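Local coordinates for phospholyase (Arthrobacter aurescens, PDB 5G4I), which probably splits O-phosphoethanolamine into acetaldehyde, ammonia and phosphate, as a pyridoxal-phosphate-dependent phospholyase of the class III transaminase family, at residues A[133-138]-A[245-250]; A[139-144]-A[200-205]; A[155-160]-A[169-174]; A[175-180]-A[228-233]. One frame throughout, in Å; residues are numbered along the deposited sequence. Where two conformers were deposited one is given.

Interaction 1: A[133-138]-A[245-250]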
loop_
_atom_site.group_PDB
_atom_site.type_symbol
_atom_site.label_atom_id
_atom_site.label_comp_id
_atom_site.label_asym_id
_atom_site.label_seq_id
_atom_site.Cartn_x
_atom_site.Cartn_y
_atom_site.Cartn_z
ATOM N N GLN A 133 18.873 6.999 -1.836
ATOM C CA GLN A 133 19.696 7.293 -0.639
ATOM C C GLN A 133 21.054 6.599 -0.690
ATOM O O GLN A 133 22.114 7.197 -0.292
ATOM C CB GLN A 133 19.012 6.846 0.658
ATOM C CG GLN A 133 17.669 7.538 0.981
ATOM C CD GLN A 133 17.152 7.273 2.385
ATOM O OE1 GLN A 133 17.870 6.651 3.226
ATOM N NE2 GLN A 133 15.920 7.694 2.687
ATOM N N HIS A 134 21.121 5.369 -1.202
ATOM C CA HIS A 134 22.391 4.630 -1.254
ATOM C C HIS A 134 23.365 5.195 -2.310
ATOM O O HIS A 134 24.579 5.360 -2.025
ATOM C CB HIS A 134 22.127 3.154 -1.655
ATOM C CG HIS A 134 23.380 2.363 -1.853
ATOM N ND1 HIS A 134 23.952 2.045 -3.055
ATOM C CD2 HIS A 134 24.201 1.886 -0.896
ATOM C CE1 HIS A 134 25.110 1.395 -2.838
ATOM N NE2 HIS A 134 25.277 1.289 -1.530
ATOM N N THR A 135 22.860 5.539 -3.492
ATOM C CA THR A 135 23.671 5.962 -4.628
ATOM C C THR A 135 24.061 7.419 -4.502
ATOM O O THR A 135 25.119 7.834 -5.115
ATOM C CB THR A 135 22.978 5.747 -5.958
ATOM O OG1 THR A 135 21.825 6.590 -6.124
ATOM C CG2 THR A 135 22.694 4.252 -6.208
ATOM N N GLY A 136 23.256 8.244 -3.808
ATOM C CA GLY A 136 23.472 9.708 -3.858
ATOM C C GLY A 136 23.111 10.351 -5.199
ATOM O O GLY A 136 23.409 11.557 -5.440
ATOM N N ASN A 137 22.465 9.585 -6.092
ATOM C CA ASN A 137 22.027 9.990 -7.397
ATOM C C ASN A 137 20.485 9.943 -7.500
ATOM O O ASN A 137 19.814 9.277 -6.659
ATOM C CB ASN A 137 22.623 9.070 -8.515
ATOM C CG ASN A 137 24.143 9.098 -8.621
ATOM O OD1 ASN A 137 24.819 8.077 -9.004
ATOM N ND2 ASN A 137 24.697 10.202 -8.253
ATOM N N THR A 138 19.902 10.598 -8.494
ATOM C CA THR A 138 18.434 10.545 -8.710
ATOM C C THR A 138 18.029 10.011 -10.076
ATOM O O THR A 138 16.790 9.731 -10.325
ATOM C CB THR A 138 17.790 11.960 -8.590
ATOM O OG1 THR A 138 18.519 12.903 -9.465
ATOM C CG2 THR A 138 17.856 12.467 -7.179
ATOM N N GLY A 245 27.660 4.099 -10.874
ATOM C CA GLY A 245 27.311 4.191 -9.472
ATOM C C GLY A 245 25.848 3.890 -9.127
ATOM O O GLY A 245 25.409 4.221 -8.037
ATOM N N GLY A 246 25.178 3.236 -10.018
ATOM C CA GLY A 246 23.734 2.897 -9.849
ATOM C C GLY A 246 23.489 1.423 -9.543
ATOM O O GLY A 246 24.418 0.575 -9.509
ATOM N N LEU A 247 22.198 1.080 -9.347
ATOM C CA LEU A 247 21.715 -0.269 -8.994
ATOM C C LEU A 247 20.712 -0.751 -10.031
ATOM O O LEU A 247 20.090 0.028 -10.761
ATOM C CB LEU A 247 21.014 -0.273 -7.599
ATOM C CG LEU A 247 21.833 0.309 -6.431
ATOM C CD1 LEU A 247 21.039 0.356 -5.132
ATOM C CD2 LEU A 247 23.106 -0.497 -6.209
ATOM N N VAL A 248 20.498 -2.051 -10.016
ATOM C CA VAL A 248 19.483 -2.703 -10.881
ATOM C C VAL A 248 18.310 -3.208 -10.042
ATOM O O VAL A 248 18.522 -3.932 -9.035
ATOM C CB VAL A 248 20.097 -3.887 -11.667
ATOM C CG1 VAL A 248 18.980 -4.599 -12.482
ATOM C CG2 VAL A 248 21.234 -3.394 -12.578
ATOM N N ILE A 249 17.072 -2.816 -10.443
ATOM C CA ILE A 249 15.838 -3.285 -9.808
ATOM C C ILE A 249 15.099 -4.192 -10.858
ATOM O O ILE A 249 14.689 -3.702 -11.915
ATOM C CB ILE A 249 14.848 -2.189 -9.355
ATOM C CG1 ILE A 249 15.508 -1.154 -8.387
ATOM C CG2 ILE A 249 13.603 -2.828 -8.654
ATOM C CD1 ILE A 249 14.694 0.113 -8.238
ATOM N N SER A 250 14.869 -5.483 -10.497
ATOM C CA SER A 250 13.905 -6.320 -11.285
ATOM C C SER A 250 12.523 -6.231 -10.665
ATOM O O SER A 250 12.371 -6.691 -9.482
ATOM C CB SER A 250 14.346 -7.791 -11.344
ATOM O OG SER A 250 13.460 -8.540 -12.170
HETATM O O HOH W 1 26.850 6.067 -6.472
#
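Thr135, the last residue of helix 120-135, packs its methyl against the Gly245-Gly246 backbone and the side chain of Leu247 where the chain enters strand 247-251. The apolar contacts come first. Thr135 CG2 lies 4.0 Å from Gly246 CA and 4.0 Å from Leu247 CG, and it approaches the carbonyl of Gly245, with Thr135 CG2 and Gly245 O only 3.3 Å apart. Leu247 runs at about a right angle to the side chain of His134, presenting both methyls to the imidazole.

Polar bonding is largely local or passes through water. Thr135 OG1 sits between the backbone N and the carbonyl carbon (chi1 67°), where it accepts from Asn137 N at 3.1 Å in an ST turn; it also bonds back to Ala131 O within the helix. Water 1 lies 2.8 Å from Thr135 O and 2.8 Å from Gly245 O and probably bridges these two carbonyls, which could not bond each other directly, though other acceptors compete for its protons.

Glycine serves at both helix ends: Gly136 leaves the helix with positive phi, and Gly245 completes a Schellman motif after helix 233-243. The division of labour in Thr135 is therefore clear: its hydroxyl secures the helix end while its methyl does the packing, leaving a water to mediate between the two backbones.

Interaction 2: A[139-144]-A[200-205]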
loop_
_atom_site.group_PDB
_atom_site.type_symbol
_atom_site.label_atom_id
_atom_site.label_comp_id
_atom_site.label_asym_id
_atom_site.label_seq_id
_atom_site.Cartn_x
_atom_site.Cartn_y
_atom_site.Cartn_z
ATOM N N GLY A 139 18.925 9.828 -11.063
ATOM C CA GLY A 139 18.533 9.417 -12.389
ATOM C C GLY A 139 17.910 8.013 -12.511
ATOM O O GLY A 139 18.372 7.086 -11.828
ATOM N N VAL A 140 16.830 7.928 -13.317
ATOM C CA VAL A 140 16.124 6.657 -13.541
ATOM C C VAL A 140 16.134 6.284 -15.003
ATOM O O VAL A 140 15.701 7.080 -15.886
ATOM C CB VAL A 140 14.679 6.751 -12.997
ATOM C CG1 VAL A 140 13.869 5.473 -13.346
ATOM C CG2 VAL A 140 14.655 7.024 -11.517
ATOM N N LEU A 141 16.540 5.046 -15.347
ATOM C CA LEU A 141 16.378 4.451 -16.681
ATOM C C LEU A 141 15.206 3.467 -16.655
ATOM O O LEU A 141 15.204 2.558 -15.798
ATOM C CB LEU A 141 17.674 3.699 -17.067
ATOM C CG LEU A 141 18.954 4.545 -17.232
ATOM C CD1 LEU A 141 20.137 3.614 -17.468
ATOM C CD2 LEU A 141 18.898 5.541 -18.331
ATOM N N VAL A 142 14.243 3.687 -17.530
ATOM C CA VAL A 142 13.088 2.816 -17.681
ATOM C C VAL A 142 12.849 2.552 -19.163
ATOM O O VAL A 142 13.392 3.291 -20.049
ATOM C CB VAL A 142 11.760 3.359 -17.105
ATOM C CG1 VAL A 142 11.697 3.186 -15.600
ATOM C CG2 VAL A 142 11.491 4.807 -17.583
ATOM N N SER A 143 11.989 1.580 -19.575
ATOM C CA SER A 143 11.600 1.491 -20.965
ATOM C C SER A 143 10.636 2.626 -21.373
ATOM O O SER A 143 9.960 3.211 -20.506
ATOM C CB SER A 143 10.884 0.139 -21.250
ATOM O OG SER A 143 9.513 0.282 -21.223
ATOM N N ASP A 144 10.578 2.882 -22.682
ATOM C CA ASP A 144 9.658 3.858 -23.266
ATOM C C ASP A 144 8.225 3.406 -23.395
ATOM O O ASP A 144 7.410 4.202 -23.894
ATOM C CB ASP A 144 10.177 4.386 -24.596
ATOM C CG ASP A 144 10.121 3.406 -25.706
ATOM O OD1 ASP A 144 9.647 2.255 -25.618
ATOM O OD2 ASP A 144 10.729 3.802 -26.786
ATOM N N ALA A 200 24.329 6.910 -24.274
ATOM C CA ALA A 200 23.888 8.303 -24.435
ATOM C C ALA A 200 22.996 8.778 -23.304
ATOM O O ALA A 200 23.023 9.918 -22.802
ATOM C CB ALA A 200 23.246 8.540 -25.823
ATOM N N ALA A 201 22.039 7.901 -22.911
ATOM C CA ALA A 201 21.097 8.226 -21.835
ATOM C C ALA A 201 21.852 8.484 -20.519
ATOM O O ALA A 201 21.548 9.443 -19.749
ATOM C CB ALA A 201 20.125 7.037 -21.617
ATOM N N ILE A 202 22.804 7.613 -20.204
ATOM C CA ILE A 202 23.624 7.751 -18.997
ATOM C C ILE A 202 24.431 9.081 -18.981
ATOM O O ILE A 202 24.460 9.814 -17.995
ATOM C CB ILE A 202 24.543 6.487 -18.772
ATOM C CG1 ILE A 202 23.678 5.278 -18.372
ATOM C CG2 ILE A 202 25.629 6.753 -17.764
ATOM C CD1 ILE A 202 24.491 3.988 -18.213
ATOM N N ALA A 203 25.084 9.329 -20.137
ATOM C CA ALA A 203 25.891 10.562 -20.261
ATOM C C ALA A 203 24.983 11.779 -20.072
ATOM O O ALA A 203 25.446 12.797 -19.477
ATOM C CB ALA A 203 26.618 10.579 -21.574
ATOM N N SER A 204 23.749 11.753 -20.621
ATOM C CA SER A 204 22.792 12.881 -20.578
ATOM C C SER A 204 22.376 13.134 -19.123
ATOM O O SER A 204 22.306 14.270 -18.634
ATOM C CB SER A 204 21.610 12.580 -21.453
ATOM O OG SER A 204 20.617 13.619 -21.383
ATOM N N LEU A 205 22.046 12.063 -18.352
ATOM C CA LEU A 205 21.731 12.124 -16.923
ATOM C C LEU A 205 22.847 12.746 -16.103
ATOM O O LEU A 205 22.596 13.518 -15.150
ATOM C CB LEU A 205 21.309 10.758 -16.324
ATOM C CG LEU A 205 19.923 10.259 -16.765
ATOM C CD1 LEU A 205 19.761 8.807 -16.369
ATOM C CD2 LEU A 205 18.840 11.137 -16.152
#
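Leu141, on strand 140-143, holds its forked end toward helix 187-207, and each prong meets a different part of the helix. Its CG stands anti to the carbonyl carbon (chi1 -64°), and the extended second torsion carries the fork across to the helix. One methyl, Leu141 CD2, rests 3.8 Å from Ala201 CB; the same CD2 meets Leu205 CD1 at 3.9 Å, so it fits beside two residues one helical turn apart. The other methyl, Leu141 CD1, touches Ile202 CG1 at 4.0 Å, the two side chains crossing at about a right angle. Against Leu205 the crossing is more slanted, branch end against branch end.

Leu205 divides its own methyls. While CD1 packs on Leu141, Leu205 CD2 comes 4.1 Å from Gly139 CA. With no side chain on Gly139, the leucine can lie directly against the start of the strand. Ala201 suits its place in the same way, its short methyl leaving room for the leucine fork. Val140 turns away from the helix, as expected for a neighbour along a strand. Val241 of helix 233-243 also packs on Leu141, and Arg172 of the next strand touches both Ala201 and Leu205.

All the residues in contact are buried, and the side-chain contacts are all apolar. Segment 200-205 runs roughly antiparallel to strand 140-143, at 146°, with these short axes 9.9 Å apart. The helix belongs to the beta-alpha-beta crossover from strand 171-174 to strand 214-217 and passes over strand 140-143 between them, an arrangement typical of the alpha/beta/alpha large domain of fold-type I PLP enzymes.

Interaction 3: A[155-160]-A[169-174]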
loop_
_atom_site.group_PDB
_atom_site.type_symbol
_atom_site.label_atom_id
_atom_site.label_comp_id
_atom_site.label_asym_id
_atom_site.label_seq_id
_atom_site.Cartn_x
_atom_site.Cartn_y
_atom_site.Cartn_z
ATOM N N ALA A 155 4.620 7.945 -10.918
ATOM C CA ALA A 155 4.012 8.698 -11.987
ATOM C C ALA A 155 4.999 9.508 -12.799
ATOM O O ALA A 155 4.881 9.521 -14.028
ATOM C CB ALA A 155 2.950 9.645 -11.393
ATOM N N GLU A 156 5.997 10.072 -12.111
ATOM C CA GLU A 156 7.033 10.862 -12.795
ATOM C C GLU A 156 7.894 10.059 -13.756
ATOM O O GLU A 156 8.641 10.692 -14.570
ATOM C CB GLU A 156 7.905 11.597 -11.755
ATOM C CG GLU A 156 7.144 12.695 -10.966
ATOM C CD GLU A 156 7.951 13.308 -9.837
ATOM O OE1 GLU A 156 9.046 12.822 -9.516
ATOM O OE2 GLU A 156 7.424 14.191 -9.131
ATOM N N ILE A 157 7.906 8.711 -13.640
ATOM C CA ILE A 157 8.742 7.875 -14.535
ATOM C C ILE A 157 7.889 7.089 -15.520
ATOM O O ILE A 157 8.409 6.321 -16.316
ATOM C CB ILE A 157 9.691 6.942 -13.727
ATOM C CG1 ILE A 157 8.954 5.706 -13.155
ATOM C CG2 ILE A 157 10.441 7.690 -12.664
ATOM C CD1 ILE A 157 9.809 4.720 -12.384
ATOM N N THR A 158 6.525 7.216 -15.463
ATOM C CA THR A 158 5.600 6.399 -16.241
ATOM C C THR A 158 5.543 6.785 -17.735
ATOM O O THR A 158 5.301 7.957 -18.057
ATOM C CB THR A 158 4.184 6.463 -15.636
ATOM O OG1 THR A 158 4.200 5.901 -14.293
ATOM C CG2 THR A 158 3.178 5.714 -16.433
ATOM N N THR A 159 5.720 5.782 -18.648
ATOM C CA THR A 159 5.712 5.993 -20.096
ATOM C C THR A 159 4.590 5.203 -20.805
ATOM O O THR A 159 4.256 5.569 -21.995
ATOM C CB THR A 159 7.054 5.646 -20.670
ATOM O OG1 THR A 159 7.349 4.266 -20.371
ATOM C CG2 THR A 159 8.157 6.569 -20.150
ATOM N N GLY A 160 4.001 4.175 -20.208
ATOM C CA GLY A 160 3.065 3.283 -20.875
ATOM C C GLY A 160 1.633 3.456 -20.511
ATOM O O GLY A 160 0.754 2.648 -20.947
ATOM N N ALA A 169 12.472 15.324 -15.265
ATOM C CA ALA A 169 13.782 15.611 -15.900
ATOM C C ALA A 169 14.873 14.632 -15.522
ATOM O O ALA A 169 15.875 14.520 -16.266
ATOM C CB ALA A 169 14.231 17.007 -15.437
ATOM N N HIS A 170 14.694 13.900 -14.423
ATOM C CA HIS A 170 15.666 12.892 -13.955
ATOM C C HIS A 170 15.470 11.523 -14.666
ATOM O O HIS A 170 16.133 10.537 -14.234
ATOM C CB HIS A 170 15.590 12.720 -12.429
ATOM C CG HIS A 170 14.225 12.237 -11.954
ATOM N ND1 HIS A 170 13.085 13.053 -12.001
ATOM C CD2 HIS A 170 13.839 11.059 -11.437
ATOM C CE1 HIS A 170 12.042 12.331 -11.565
ATOM N NE2 HIS A 170 12.481 11.144 -11.190
ATOM N N VAL A 171 14.621 11.443 -15.672
ATOM C CA VAL A 171 14.239 10.125 -16.277
ATOM C C VAL A 171 14.767 10.128 -17.721
ATOM O O VAL A 171 14.554 11.120 -18.470
ATOM C CB VAL A 171 12.695 9.893 -16.204
ATOM C CG1 VAL A 171 12.328 8.500 -16.735
ATOM C CG2 VAL A 171 12.227 10.156 -14.796
ATOM N N ARG A 172 15.275 8.960 -18.176
ATOM C CA ARG A 172 15.471 8.679 -19.586
ATOM C C ARG A 172 14.768 7.397 -19.964
ATOM O O ARG A 172 15.015 6.362 -19.282
ATOM C CB ARG A 172 16.976 8.649 -19.994
ATOM C CG ARG A 172 17.731 9.978 -19.766
ATOM C CD ARG A 172 17.255 11.126 -20.693
ATOM N NE ARG A 172 18.065 12.334 -20.425
ATOM C CZ ARG A 172 17.802 13.177 -19.449
ATOM N NH1 ARG A 172 16.815 13.020 -18.577
ATOM N NH2 ARG A 172 18.683 14.173 -19.110
ATOM N N ALA A 173 13.916 7.464 -21.021
ATOM C CA ALA A 173 13.201 6.294 -21.539
ATOM C C ALA A 173 13.959 5.604 -22.661
ATOM O O ALA A 173 14.484 6.287 -23.608
ATOM C CB ALA A 173 11.866 6.754 -21.999
ATOM N N LEU A 174 14.123 4.280 -22.601
ATOM C CA LEU A 174 14.892 3.455 -23.566
ATOM C C LEU A 174 13.965 2.699 -24.496
ATOM O O LEU A 174 12.958 2.114 -24.074
ATOM C CB LEU A 174 15.806 2.449 -22.809
ATOM C CG LEU A 174 16.880 3.036 -21.860
ATOM C CD1 LEU A 174 17.480 2.008 -20.979
ATOM C CD2 LEU A 174 17.914 3.822 -22.628
#
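Ile157 and Val171 meet methyl to methyl where a loop lies beside 171-174, an outermost strand of the seven-stranded sheet of the large PLP-binding domain. A type I beta turn from Ala155 to Thr158 ends helix 152-155, and the chain then follows the strand in nearly the same direction. The side chain of Ile157 lies about 9 Å from the bound pyridoxal phosphate.

The packing is apolar at its centre. Val171 CG2 lies 3.7 Å from Ile157 CG2, the side chains about perpendicular, and it approaches Glu156 O at 3.6 Å. It also sits over the centre of one face of the His170 ring. Thr159 CG2 reaches Ala173 CB at 4.1 Å. Threonine suits this place because its hydroxyl bonds to Ser143 O, tying the loop to strand 140-143, and leaves the methyl for packing.

Nearer the surface a carboxylate and an imidazole lie close without bonding. Glu156 OE1 stands 3.7 Å from His170 CE1, with carboxylate and ring planes 75° apart, a proximity that may favour a protonated imidazole.

Bonds within 169-174 brace the entry to the strand: Arg172 NH1 donates, in its guanidinium plane, to Ala169 O at 2.9 Å and to Val171 O at 3.0 Å.

Interaction 4: A[175-180]-A[228-233]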
loop_
_atom_site.group_PDB
_atom_site.type_symbol
_atom_site.label_atom_id
_atom_site.label_comp_id
_atom_site.label_asym_id
_atom_site.label_seq_id
_atom_site.Cartn_x
_atom_site.Cartn_y
_atom_site.Cartn_z
ATOM N N ARG A 175 14.341 2.609 -25.773
ATOM C CA ARG A 175 13.650 1.678 -26.689
ATOM C C ARG A 175 14.308 0.323 -26.535
ATOM O O ARG A 175 15.480 0.113 -26.907
ATOM C CB ARG A 175 13.775 2.176 -28.169
ATOM C CG ARG A 175 13.036 1.243 -29.164
ATOM C CD ARG A 175 11.500 1.163 -29.046
ATOM N NE ARG A 175 10.864 2.474 -29.161
ATOM C CZ ARG A 175 10.030 2.888 -30.098
ATOM N NH1 ARG A 175 9.613 2.081 -31.087
ATOM N NH2 ARG A 175 9.599 4.141 -30.050
ATOM N N ILE A 176 13.606 -0.612 -25.847
ATOM C CA ILE A 176 14.214 -1.925 -25.528
ATOM C C ILE A 176 14.205 -2.781 -26.827
ATOM O O ILE A 176 13.155 -2.828 -27.494
ATOM C CB ILE A 176 13.392 -2.606 -24.404
ATOM C CG1 ILE A 176 13.262 -1.764 -23.110
ATOM C CG2 ILE A 176 13.887 -4.025 -24.083
ATOM C CD1 ILE A 176 14.561 -1.600 -22.319
ATOM N N PRO A 177 15.327 -3.393 -27.208
ATOM C CA PRO A 177 15.418 -4.108 -28.503
ATOM C C PRO A 177 14.579 -5.422 -28.508
ATOM O O PRO A 177 14.566 -6.155 -27.493
ATOM C CB PRO A 177 16.893 -4.395 -28.662
ATOM C CG PRO A 177 17.440 -4.383 -27.282
ATOM C CD PRO A 177 16.654 -3.319 -26.575
ATOM N N ASP A 178 13.924 -5.692 -29.657
ATOM C CA ASP A 178 13.092 -6.854 -29.835
ATOM C C ASP A 178 13.574 -7.607 -31.145
ATOM O O ASP A 178 13.523 -6.988 -32.195
ATOM C CB ASP A 178 11.635 -6.459 -29.950
ATOM C CG ASP A 178 10.622 -7.653 -30.031
ATOM O OD1 ASP A 178 11.011 -8.782 -29.844
ATOM O OD2 ASP A 178 9.431 -7.290 -30.274
ATOM N N VAL A 179 14.003 -8.858 -31.002
ATOM C CA VAL A 179 14.511 -9.657 -32.176
ATOM C C VAL A 179 13.371 -10.352 -32.897
ATOM O O VAL A 179 13.632 -10.987 -33.950
ATOM C CB VAL A 179 15.598 -10.692 -31.775
ATOM C CG1 VAL A 179 16.761 -10.029 -31.056
ATOM C CG2 VAL A 179 15.057 -11.840 -30.969
ATOM N N SER A 180 12.123 -10.244 -32.408
ATOM C CA SER A 180 10.942 -10.900 -33.058
ATOM C C SER A 180 10.832 -10.517 -34.516
ATOM O O SER A 180 10.773 -9.342 -34.882
ATOM C CB SER A 180 9.603 -10.545 -32.333
ATOM O OG SER A 180 9.582 -10.964 -30.981
ATOM N N GLN A 228 11.258 -10.002 -27.141
ATOM C CA GLN A 228 12.286 -11.040 -27.045
ATOM C C GLN A 228 13.635 -10.328 -27.233
ATOM O O GLN A 228 13.941 -9.855 -28.356
ATOM C CB GLN A 228 12.100 -12.175 -28.120
ATOM C CG GLN A 228 13.206 -13.241 -27.993
ATOM C CD GLN A 228 13.255 -14.303 -29.150
ATOM O OE1 GLN A 228 12.303 -14.437 -29.919
ATOM N NE2 GLN A 228 14.364 -15.009 -29.268
ATOM N N LEU A 229 14.443 -10.259 -26.194
ATOM C CA LEU A 229 15.660 -9.449 -26.278
ATOM C C LEU A 229 16.832 -10.216 -26.884
ATOM O O LEU A 229 16.962 -11.439 -26.643
ATOM C CB LEU A 229 16.058 -8.943 -24.870
ATOM C CG LEU A 229 15.323 -7.687 -24.379
ATOM C CD1 LEU A 229 13.785 -7.783 -24.328
ATOM C CD2 LEU A 229 15.848 -7.320 -22.997
ATOM N N PRO A 230 17.742 -9.480 -27.565
ATOM C CA PRO A 230 19.035 -10.138 -27.901
ATOM C C PRO A 230 19.842 -10.484 -26.685
ATOM O O PRO A 230 19.837 -9.744 -25.661
ATOM C CB PRO A 230 19.774 -9.044 -28.777
ATOM C CG PRO A 230 19.115 -7.776 -28.459
ATOM C CD PRO A 230 17.775 -8.024 -27.793
ATOM N N SER A 231 20.605 -11.595 -26.706
ATOM C CA SER A 231 21.502 -11.959 -25.642
ATOM C C SER A 231 22.528 -10.835 -25.393
ATOM O O SER A 231 23.123 -10.365 -26.364
ATOM C CB SER A 231 22.300 -13.244 -25.984
ATOM O OG SER A 231 22.923 -13.741 -24.822
ATOM N N GLY A 232 22.782 -10.488 -24.118
ATOM C CA GLY A 232 23.818 -9.503 -23.729
ATOM C C GLY A 232 23.268 -8.093 -23.476
ATOM O O GLY A 232 24.012 -7.253 -23.012
ATOM N N TYR A 233 22.011 -7.809 -23.840
ATOM C CA TYR A 233 21.463 -6.483 -23.623
ATOM C C TYR A 233 21.320 -6.156 -22.124
ATOM O O TYR A 233 21.920 -5.169 -21.613
ATOM C CB TYR A 233 20.155 -6.236 -24.345
ATOM C CG TYR A 233 19.556 -4.818 -24.074
ATOM C CD1 TYR A 233 20.062 -3.707 -24.702
ATOM C CD2 TYR A 233 18.572 -4.615 -23.126
ATOM C CE1 TYR A 233 19.602 -2.415 -24.492
ATOM C CE2 TYR A 233 18.043 -3.353 -22.907
ATOM C CZ TYR A 233 18.579 -2.237 -23.578
ATOM O OH TYR A 233 18.058 -0.960 -23.365
HETATM O O HOH W 2 18.390 0.725 -25.425
#
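Pro177 lays its ring on one face of Tyr233, with CD almost above the ring centre in a CH-pi contact, Pro177 CD to ring centroid 3.7 Å. Pro230 is a further neighbour: Pro177 CG and Pro230 CD are 3.7 Å apart, and the two side chains cross at about a right angle. A proline ring, rigid and rich in C-H groups, suits the face of a tyrosine and packs well in a loop without regular structure. Ile176 adds CD1 beside the tyrosine and CG2 against Leu229 CD1 at 3.8 Å, while Val179 CG2 packs 3.6 Å from Gln228 CD, slanting across the extended glutamine chain.

Two hydrogen bonds fix the register of the loops. Val179 N donates to Gln228 O at 2.8 Å, almost straight at 173°. In return Gln228 N donates to Asp178 OD1 at 3.0 Å, reaching it from 56° above the carboxylate plane. Pro177 O, buried by the contact, has no polar partner.

A second shell holds the aspartate. Its CG is anti to the backbone N (chi1 -175°), bringing OD1 back to where Ser180 N and Ser180 OG also donate to it; OD2 forms a salt bridge with Arg363 of strand 359-365. Three donors and an arginine probably stabilise its negative charge. At the other end, Tyr233 OH bonds water 2 at 2.7 Å, and Leu190 and Ser194 of helix 187-207 pack on Pro177.

The arrangement joins an Asx turn, closed by Asp178 OD1 and Ser180 N, to a type II beta turn, Pro230 to Tyr233, whose Gly232 is the N-cap of helix 233-243.

How the interactions relate
From the N terminus, helix 120-135 ends in interaction 1, whose second segment arrives only at 245-250; this long loop encloses the other three contacts. Strand 140-143 opens interaction 2, closed by helix 187-207, and within that span interaction 3 closes the short excursion from 155-160 back to edge strand 171-174. Interaction 4 starts at 175-180, before the helix of interaction 2, and finishes at 228-233, after it, so interactions 2 and 4 cross. Interactions 1, 2 and 3 reach the same sheet. Val142 O to Leu174 N links its neighbouring strands, and the Asp144-Arg175 salt bridge joins interaction 2 to interaction 4.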